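Local structure of Tetur07g02040 (Tetranychus urticae, 6BDJ) at residues S37-E48 and R151-G162; R60-L71 and G129-F137. The protein binds ferric iron and probably acts as an intradiol ring-cleavage dioxygenase, inserting both atoms of molecular oxygen into an aromatic substrate. All coordinates share one frame; numbering follows the deposited sequence.

How the interactions relate
The two interactions lie on opposite sides of the chain's centre, their centres about 17 Å apart, yet strands of both belong to the same mixed sheet. They meet in the apolar interior, where Ile152 CD1 of interaction 1 packs 3.8 Å from Leu71 CD2 of interaction 2. Along the sequence, strand 130-136 of interaction 2 is followed by strand 148-154, and the iron ligands His147 and His149 stand where that second strand begins. Interaction 1 is nearer to the metal: the Glu42 side chain is about 6 Å from that of His149 and about 9 Å from the iron, whereas the Thr135 side chain of interaction 2 remains about 13 Å from it.

Interaction 1: residues S37-E48 and R151-G162; sequences SPEVGEGPYFIE and RIHANGNVAHIG
Arg151 reaches out from strand 148-154 to Glu42 and lies flat against Phe46 of the loop 37-48. With CG anti to the backbone N (chi1 164°) and the chain extended as far as NE, the guanidinium is delivered to the Glu42 carboxylate. Arg151 NH1 forms a salt bridge there with the syn lone pair of Glu42 OE2 at 2.7 Å, the two planes only 23° apart, while Glu42 OE1 is taken by the backbone N of Trp236. The Phe46 ring spreads over one guanidinium face, inclined by 21°, with CE2 3.5 Å from Arg151 CZ, and Arg151 CD makes a CH-pi contact over that ring; Val158 CG1 lies against the opposite guanidinium face, toward its rim. Arg151 NE donates to His153 NE2 at 2.9 Å in the planes of both groups, which helps to fix the rotation of the guanidinium. Glu48 OE1 adds only a long salt bridge, 3.8 Å from Arg151 NH2 and well out of plane.

Farther along, Ile161 is held through its backbone. Ile161 N gives a 3.1 Å bond to the anti lone pair of Glu39 OE1, an oxygen that also bonds Ser232, and Ile161 O receives Val40 N at 3.0 Å. The CG2 methyl of Ile161 fits against Val40 O and Glu42 CA. The His160 ring meets Glu39 CG over one face in a CH-pi contact, and at its edge His160 NE2 donates to Pro38 O at 2.9 Å, approaching from above the carbonyl plane.

Loop 37-48 is thus laid along a beta hairpin, closed by a type I' turn from Ala154 to Asn157 and carrying a classic bulge in which Ala159 and His160 face Ile152; its first strand is the one that brings in the iron ligand His149.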
# COMPACT_ATOMS: atom_id res chain seq x y z
N SER A 37 1.32 -9.15 -11.90
CA SER A 37 0.85 -8.98 -10.53
C SER A 37 -0.66 -8.78 -10.52
O SER A 37 -1.24 -8.26 -11.47
CB SER A 37 1.56 -7.84 -9.84
OG SER A 37 2.88 -8.24 -9.54
N PRO A 38 -1.33 -9.25 -9.47
CA PRO A 38 -2.75 -9.04 -9.41
C PRO A 38 -3.08 -7.59 -9.04
O PRO A 38 -2.28 -6.92 -8.39
CB PRO A 38 -3.17 -9.95 -8.27
CG PRO A 38 -2.00 -9.87 -7.33
CD PRO A 38 -0.81 -9.90 -8.24
N GLU A 39 -4.24 -7.15 -9.49
CA GLU A 39 -4.82 -5.90 -9.09
C GLU A 39 -5.85 -6.12 -8.00
O GLU A 39 -6.46 -7.21 -7.89
CB GLU A 39 -5.53 -5.25 -10.26
CG GLU A 39 -4.63 -4.75 -11.37
CD GLU A 39 -5.29 -3.62 -12.15
OE1 GLU A 39 -5.19 -2.43 -11.73
OE2 GLU A 39 -5.91 -3.95 -13.17
N VAL A 40 -6.09 -5.09 -7.21
CA VAL A 40 -7.04 -5.17 -6.08
C VAL A 40 -7.71 -3.81 -6.03
O VAL A 40 -7.06 -2.78 -6.31
CB VAL A 40 -6.31 -5.41 -4.74
CG1 VAL A 40 -7.32 -5.63 -3.62
CG2 VAL A 40 -5.39 -6.62 -4.81
N GLY A 41 -8.97 -3.78 -5.60
CA GLY A 41 -9.75 -2.55 -5.57
C GLY A 41 -9.05 -1.44 -4.76
O GLY A 41 -8.37 -1.70 -3.78
N GLU A 42 -9.23 -0.21 -5.21
CA GLU A 42 -8.60 0.96 -4.60
C GLU A 42 -9.08 1.23 -3.18
O GLU A 42 -8.35 1.80 -2.35
CB GLU A 42 -8.95 2.18 -5.44
CG GLU A 42 -8.24 3.44 -5.07
CD GLU A 42 -8.45 4.48 -6.15
OE1 GLU A 42 -9.50 5.19 -6.11
OE2 GLU A 42 -7.57 4.57 -7.04
N GLY A 43 -10.33 0.85 -2.93
CA GLY A 43 -11.06 1.32 -1.76
C GLY A 43 -11.34 2.81 -1.86
O GLY A 43 -11.03 3.44 -2.88
N PRO A 44 -11.93 3.39 -0.81
CA PRO A 44 -12.44 4.75 -0.84
C PRO A 44 -11.50 5.88 -0.48
O PRO A 44 -11.90 7.04 -0.55
CB PRO A 44 -13.59 4.71 0.19
CG PRO A 44 -13.42 3.44 0.97
CD PRO A 44 -12.19 2.74 0.48
N TYR A 45 -10.27 5.58 -0.07
CA TYR A 45 -9.43 6.60 0.54
C TYR A 45 -8.23 7.08 -0.25
O TYR A 45 -7.34 7.74 0.33
CB TYR A 45 -9.01 6.17 1.94
CG TYR A 45 -10.20 5.79 2.82
CD1 TYR A 45 -11.31 6.63 2.95
CD2 TYR A 45 -10.23 4.57 3.49
CE1 TYR A 45 -12.37 6.29 3.77
CE2 TYR A 45 -11.30 4.21 4.30
CZ TYR A 45 -12.37 5.08 4.44
OH TYR A 45 -13.42 4.71 5.24
N PHE A 46 -8.22 6.85 -1.57
CA PHE A 46 -7.16 7.44 -2.39
C PHE A 46 -7.35 8.93 -2.45
O PHE A 46 -8.49 9.43 -2.53
CB PHE A 46 -7.12 6.88 -3.81
CG PHE A 46 -5.97 7.41 -4.64
CD1 PHE A 46 -4.65 7.28 -4.21
CD2 PHE A 46 -6.21 8.08 -5.84
CE1 PHE A 46 -3.60 7.79 -4.96
CE2 PHE A 46 -5.18 8.57 -6.59
CZ PHE A 46 -3.87 8.44 -6.16
N ILE A 47 -6.21 9.64 -2.38
CA ILE A 47 -6.19 11.09 -2.54
C ILE A 47 -5.13 11.38 -3.58
O ILE A 47 -3.95 11.14 -3.38
CB ILE A 47 -5.85 11.83 -1.23
CG1 ILE A 47 -6.95 11.60 -0.20
CG2 ILE A 47 -5.76 13.35 -1.48
CD1 ILE A 47 -6.67 12.21 1.18
N GLU A 48 -5.60 11.90 -4.70
CA GLU A 48 -4.77 12.07 -5.86
C GLU A 48 -4.00 13.38 -5.75
O GLU A 48 -4.44 14.42 -6.23
CB GLU A 48 -5.60 12.01 -7.14
CG GLU A 48 -4.69 11.88 -8.35
CD GLU A 48 -5.41 11.59 -9.67
OE1 GLU A 48 -6.65 11.44 -9.71
OE2 GLU A 48 -4.67 11.50 -10.67
N ARG A 151 -0.93 2.52 -5.98
CA ARG A 151 -1.46 2.84 -7.28
C ARG A 151 -0.33 3.40 -8.12
O ARG A 151 0.46 4.21 -7.64
CB ARG A 151 -2.58 3.86 -7.13
CG ARG A 151 -2.99 4.58 -8.39
CD ARG A 151 -4.38 5.19 -8.20
NE ARG A 151 -4.63 6.22 -9.18
CZ ARG A 151 -5.80 6.79 -9.48
NH1 ARG A 151 -6.95 6.41 -8.93
NH2 ARG A 151 -5.81 7.77 -10.40
N ILE A 152 -0.25 2.95 -9.36
CA ILE A 152 0.88 3.28 -10.26
C ILE A 152 0.41 3.97 -11.51
O ILE A 152 -0.45 3.45 -12.24
CB ILE A 152 1.67 2.03 -10.65
CG1 ILE A 152 2.11 1.31 -9.38
CG2 ILE A 152 2.89 2.43 -11.49
CD1 ILE A 152 2.62 -0.09 -9.59
N HIS A 153 1.01 5.12 -11.80
CA HIS A 153 0.76 5.83 -13.04
C HIS A 153 1.99 5.69 -13.90
O HIS A 153 3.11 5.88 -13.41
CB HIS A 153 0.49 7.31 -12.82
CG HIS A 153 -0.72 7.59 -11.98
ND1 HIS A 153 -1.16 8.87 -11.73
CD2 HIS A 153 -1.59 6.76 -11.36
CE1 HIS A 153 -2.25 8.82 -10.99
NE2 HIS A 153 -2.53 7.55 -10.74
N ALA A 154 1.78 5.32 -15.16
CA ALA A 154 2.83 5.33 -16.18
C ALA A 154 2.21 5.87 -17.44
O ALA A 154 1.06 5.53 -17.74
CB ALA A 154 3.38 3.94 -16.43
N ASN A 155 2.94 6.73 -18.14
CA ASN A 155 2.47 7.32 -19.43
C ASN A 155 1.15 8.09 -19.28
O ASN A 155 0.31 8.09 -20.18
CB ASN A 155 2.30 6.25 -20.56
CG ASN A 155 3.37 5.18 -20.55
OD1 ASN A 155 3.05 4.00 -20.69
ND2 ASN A 155 4.63 5.57 -20.37
N GLY A 156 0.94 8.72 -18.12
CA GLY A 156 -0.35 9.34 -17.79
C GLY A 156 -1.57 8.42 -17.76
O GLY A 156 -2.70 8.89 -17.93
N ASN A 157 -1.34 7.11 -17.62
CA ASN A 157 -2.42 6.15 -17.42
C ASN A 157 -2.29 5.60 -16.01
O ASN A 157 -1.17 5.41 -15.49
CB ASN A 157 -2.36 4.96 -18.40
CG ASN A 157 -2.98 5.27 -19.75
OD1 ASN A 157 -3.33 6.41 -20.07
ND2 ASN A 157 -3.09 4.23 -20.56
N VAL A 158 -3.45 5.29 -15.43
CA VAL A 158 -3.50 4.55 -14.19
C VAL A 158 -3.26 3.11 -14.61
O VAL A 158 -4.17 2.45 -15.09
CB VAL A 158 -4.86 4.69 -13.47
CG1 VAL A 158 -4.77 4.08 -12.08
CG2 VAL A 158 -5.31 6.15 -13.41
N ALA A 159 -2.04 2.63 -14.44
CA ALA A 159 -1.63 1.36 -14.97
C ALA A 159 -1.99 0.17 -14.09
O ALA A 159 -2.22 -0.94 -14.60
CB ALA A 159 -0.14 1.39 -15.26
N HIS A 160 -2.02 0.39 -12.77
CA HIS A 160 -2.16 -0.70 -11.82
C HIS A 160 -2.50 -0.19 -10.44
O HIS A 160 -1.88 0.75 -9.97
CB HIS A 160 -0.87 -1.53 -11.76
CG HIS A 160 -1.03 -2.87 -11.13
ND1 HIS A 160 -1.07 -4.04 -11.86
CD2 HIS A 160 -1.16 -3.24 -9.83
CE1 HIS A 160 -1.22 -5.07 -11.04
NE2 HIS A 160 -1.27 -4.61 -9.80
N ILE A 161 -3.47 -0.81 -9.80
CA ILE A 161 -3.90 -0.50 -8.45
C ILE A 161 -3.90 -1.81 -7.69
O ILE A 161 -4.41 -2.84 -8.19
CB ILE A 161 -5.32 0.08 -8.41
CG1 ILE A 161 -5.37 1.43 -9.10
CG2 ILE A 161 -5.82 0.20 -6.95
CD1 ILE A 161 -6.78 1.95 -9.36
N GLY A 162 -3.38 -1.79 -6.49
CA GLY A 162 -3.33 -3.00 -5.69
C GLY A 162 -3.23 -2.75 -4.22
O GLY A 162 -3.47 -1.62 -3.73
O HOH W 1 -5.77 -0.34 -3.60

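Interaction 2: residues R60-L71 and G129-F137; sequences RIGIRLNVTLNL and GTVTFETLF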
# COMPACT_ATOMS: atom_id res chain seq x y z
N ARG A 60 2.95 10.03 13.07
CA ARG A 60 2.35 8.76 13.42
C ARG A 60 3.33 7.89 14.20
O ARG A 60 4.53 7.95 14.00
CB ARG A 60 1.89 8.03 12.18
CG ARG A 60 0.82 8.76 11.41
CD ARG A 60 -0.44 8.94 12.22
NE ARG A 60 -0.62 10.31 12.74
CZ ARG A 60 -1.68 10.74 13.44
NH1 ARG A 60 -2.65 9.92 13.77
NH2 ARG A 60 -1.73 12.01 13.85
N ILE A 61 2.77 7.07 15.07
CA ILE A 61 3.55 6.23 15.96
C ILE A 61 3.35 4.79 15.52
O ILE A 61 2.25 4.39 15.17
CB ILE A 61 3.12 6.43 17.44
CG1 ILE A 61 3.81 5.46 18.39
CG2 ILE A 61 1.61 6.37 17.63
CD1 ILE A 61 5.32 5.58 18.43
N GLY A 62 4.43 4.01 15.54
CA GLY A 62 4.34 2.59 15.25
C GLY A 62 5.73 2.02 15.07
O GLY A 62 6.70 2.57 15.62
N ILE A 63 5.82 0.93 14.31
CA ILE A 63 7.10 0.28 14.08
C ILE A 63 7.54 0.60 12.67
O ILE A 63 6.80 0.40 11.71
CB ILE A 63 7.06 -1.23 14.35
CG1 ILE A 63 6.87 -1.45 15.87
CG2 ILE A 63 8.35 -1.89 13.89
CD1 ILE A 63 6.54 -2.86 16.32
N ARG A 64 8.76 1.08 12.56
CA ARG A 64 9.30 1.54 11.30
C ARG A 64 9.41 0.40 10.30
O ARG A 64 9.88 -0.69 10.65
CB ARG A 64 10.64 2.23 11.53
CG ARG A 64 10.47 3.67 11.99
CD ARG A 64 10.17 4.59 10.81
NE ARG A 64 11.32 4.62 9.91
CZ ARG A 64 11.43 4.04 8.70
NH1 ARG A 64 12.59 4.13 8.06
NH2 ARG A 64 10.42 3.40 8.11
N LEU A 65 8.91 0.65 9.08
CA LEU A 65 8.96 -0.30 7.98
C LEU A 65 9.41 0.44 6.74
O LEU A 65 8.80 1.42 6.37
CB LEU A 65 7.58 -0.87 7.72
CG LEU A 65 7.35 -1.74 6.47
CD1 LEU A 65 8.34 -2.89 6.39
CD2 LEU A 65 5.93 -2.29 6.49
N ASN A 66 10.48 -0.04 6.12
CA ASN A 66 10.90 0.41 4.79
C ASN A 66 10.33 -0.50 3.72
O ASN A 66 10.61 -1.71 3.69
CB ASN A 66 12.42 0.42 4.68
CG ASN A 66 13.07 1.48 5.55
OD1 ASN A 66 12.46 2.47 5.93
ND2 ASN A 66 14.33 1.26 5.88
N VAL A 67 9.55 0.08 2.82
CA VAL A 67 8.88 -0.64 1.76
C VAL A 67 9.61 -0.36 0.45
O VAL A 67 9.62 0.77 -0.01
CB VAL A 67 7.41 -0.19 1.66
CG1 VAL A 67 6.73 -0.74 0.40
CG2 VAL A 67 6.63 -0.61 2.90
N THR A 68 10.23 -1.39 -0.14
CA THR A 68 10.89 -1.26 -1.43
C THR A 68 10.05 -2.05 -2.43
O THR A 68 9.76 -3.22 -2.21
CB THR A 68 12.33 -1.81 -1.39
OG1 THR A 68 13.09 -1.05 -0.45
CG2 THR A 68 13.01 -1.75 -2.76
N LEU A 69 9.63 -1.37 -3.50
CA LEU A 69 8.89 -1.99 -4.59
C LEU A 69 9.74 -1.95 -5.84
O LEU A 69 10.26 -0.90 -6.18
CB LEU A 69 7.60 -1.24 -4.88
CG LEU A 69 6.62 -1.02 -3.73
CD1 LEU A 69 5.27 -0.64 -4.30
CD2 LEU A 69 6.45 -2.25 -2.88
N ASN A 70 9.86 -3.10 -6.52
CA ASN A 70 10.62 -3.21 -7.76
C ASN A 70 9.63 -3.50 -8.89
O ASN A 70 8.93 -4.51 -8.84
CB ASN A 70 11.68 -4.30 -7.63
CG ASN A 70 12.68 -4.02 -6.50
OD1 ASN A 70 13.39 -3.00 -6.50
ND2 ASN A 70 12.74 -4.93 -5.53
N LEU A 71 9.50 -2.56 -9.84
CA LEU A 71 8.54 -2.67 -10.93
C LEU A 71 9.25 -3.16 -12.19
O LEU A 71 10.29 -2.60 -12.57
CB LEU A 71 7.86 -1.33 -11.26
CG LEU A 71 7.01 -0.57 -10.22
CD1 LEU A 71 6.15 0.47 -10.92
CD2 LEU A 71 6.13 -1.47 -9.35
N GLY A 129 13.83 0.47 -11.83
CA GLY A 129 12.41 0.18 -11.55
C GLY A 129 12.02 0.16 -10.06
O GLY A 129 11.02 -0.47 -9.68
N THR A 130 12.81 0.85 -9.24
CA THR A 130 12.71 0.77 -7.78
C THR A 130 12.26 2.10 -7.16
O THR A 130 12.70 3.18 -7.60
CB THR A 130 14.08 0.36 -7.20
OG1 THR A 130 14.46 -0.92 -7.73
CG2 THR A 130 14.06 0.30 -5.67
N VAL A 131 11.36 2.00 -6.16
CA VAL A 131 11.08 3.07 -5.17
C VAL A 131 11.19 2.51 -3.76
O VAL A 131 10.99 1.32 -3.56
CB VAL A 131 9.69 3.69 -5.31
CG1 VAL A 131 9.55 4.43 -6.63
CG2 VAL A 131 8.59 2.64 -5.17
N THR A 132 11.49 3.36 -2.79
CA THR A 132 11.54 2.98 -1.40
C THR A 132 10.81 4.02 -0.59
O THR A 132 11.01 5.23 -0.78
CB THR A 132 12.98 2.80 -0.90
OG1 THR A 132 13.59 1.74 -1.65
CG2 THR A 132 13.02 2.43 0.59
N PHE A 133 9.94 3.55 0.31
CA PHE A 133 9.23 4.41 1.22
C PHE A 133 9.63 4.07 2.65
O PHE A 133 9.81 2.91 2.99
CB PHE A 133 7.73 4.20 1.08
CG PHE A 133 7.16 4.66 -0.22
CD1 PHE A 133 6.76 5.95 -0.38
CD2 PHE A 133 6.96 3.76 -1.25
CE1 PHE A 133 6.20 6.38 -1.56
CE2 PHE A 133 6.41 4.17 -2.46
CZ PHE A 133 6.03 5.48 -2.61
N GLU A 134 9.73 5.09 3.50
CA GLU A 134 9.94 4.92 4.94
C GLU A 134 8.60 5.15 5.58
O GLU A 134 8.09 6.26 5.57
CB GLU A 134 10.97 5.92 5.48
CG GLU A 134 12.32 5.79 4.79
CD GLU A 134 13.39 6.69 5.39
OE1 GLU A 134 13.06 7.70 6.04
OE2 GLU A 134 14.57 6.35 5.24
N THR A 135 8.00 4.07 6.08
CA THR A 135 6.66 4.12 6.59
C THR A 135 6.59 3.38 7.89
O THR A 135 7.60 3.21 8.57
CB THR A 135 5.65 3.60 5.54
OG1 THR A 135 4.32 3.79 6.01
CG2 THR A 135 5.88 2.15 5.16
N LEU A 136 5.38 3.04 8.32
CA LEU A 136 5.20 2.23 9.50
C LEU A 136 4.45 0.97 9.10
O LEU A 136 3.73 0.96 8.10
CB LEU A 136 4.38 3.00 10.54
CG LEU A 136 4.91 4.36 11.02
CD1 LEU A 136 3.88 4.98 11.95
CD2 LEU A 136 6.26 4.23 11.72
N PHE A 137 4.59 -0.08 9.89
CA PHE A 137 3.67 -1.19 9.76
C PHE A 137 2.22 -0.66 9.95
O PHE A 137 1.95 0.07 10.90
CB PHE A 137 4.01 -2.30 10.74
CG PHE A 137 3.27 -3.57 10.45
CD1 PHE A 137 1.98 -3.74 10.92
CD2 PHE A 137 3.84 -4.57 9.66
CE1 PHE A 137 1.26 -4.89 10.63
CE2 PHE A 137 3.12 -5.72 9.36
CZ PHE A 137 1.83 -5.88 9.83
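Chi1 of -81° places Arg64 CG beside its own backbone N, and further bends, chi3 being -65°, fold the guanidinium back over Glu134 and onto Thr135. The two residues face it from strand 130-136, which pairs antiparallel with strand 64-71 at 146° as an outermost strand of the beta sandwich that forms the core of intradiol dioxygenases. Arg64 NH2 donates to Thr135 O at 2.9 Å, in the carbonyl plane on a lone pair. Thr135 O also takes Leu65 N, at 2.9 Å from above that plane, and is thereby gripped twice. Arg64 NH1 binds Asn66 OD1 at 2.7 Å, while Glu134 CB lies over a guanidinium face, 3.5 Å from Arg64 NH1. The Glu134 carboxylate stays beyond salt-bridge range of Arg64, its OE1 bonded to Asn55. An alanine in place of Arg64 would probably leave Thr135 O with one donor fewer, Asn66 OD1 without its charged mate and Glu134 CB without the guanidinium packed over it.

Leu136, which gives more surface to this contact than any other residue, pushes CD1 to 3.6 Å from Arg60 CB and also against Ile61. Thr135 directs OG1 to Gln89, which leaves Thr135 CG2 between backbone N and carbonyl carbon and 3.6 Å from Val67 CG2. On the same face as that methyl, Leu69, Val131 and Phe133 pack toward strand 84-88, contributing to the apolar interior of the sandwich. The other face is polar. Thr68 OG1 and Thr132 OG1 share a hydrogen bond of 3.1 Å across a non-hydrogen-bonded pair. At the next such pair, Thr130 and Asn70 lie side by side, pointing the same way, and Thr130 OG1 donates to Asn70 OD1 at 2.6 Å in the plane of the amide carbonyl.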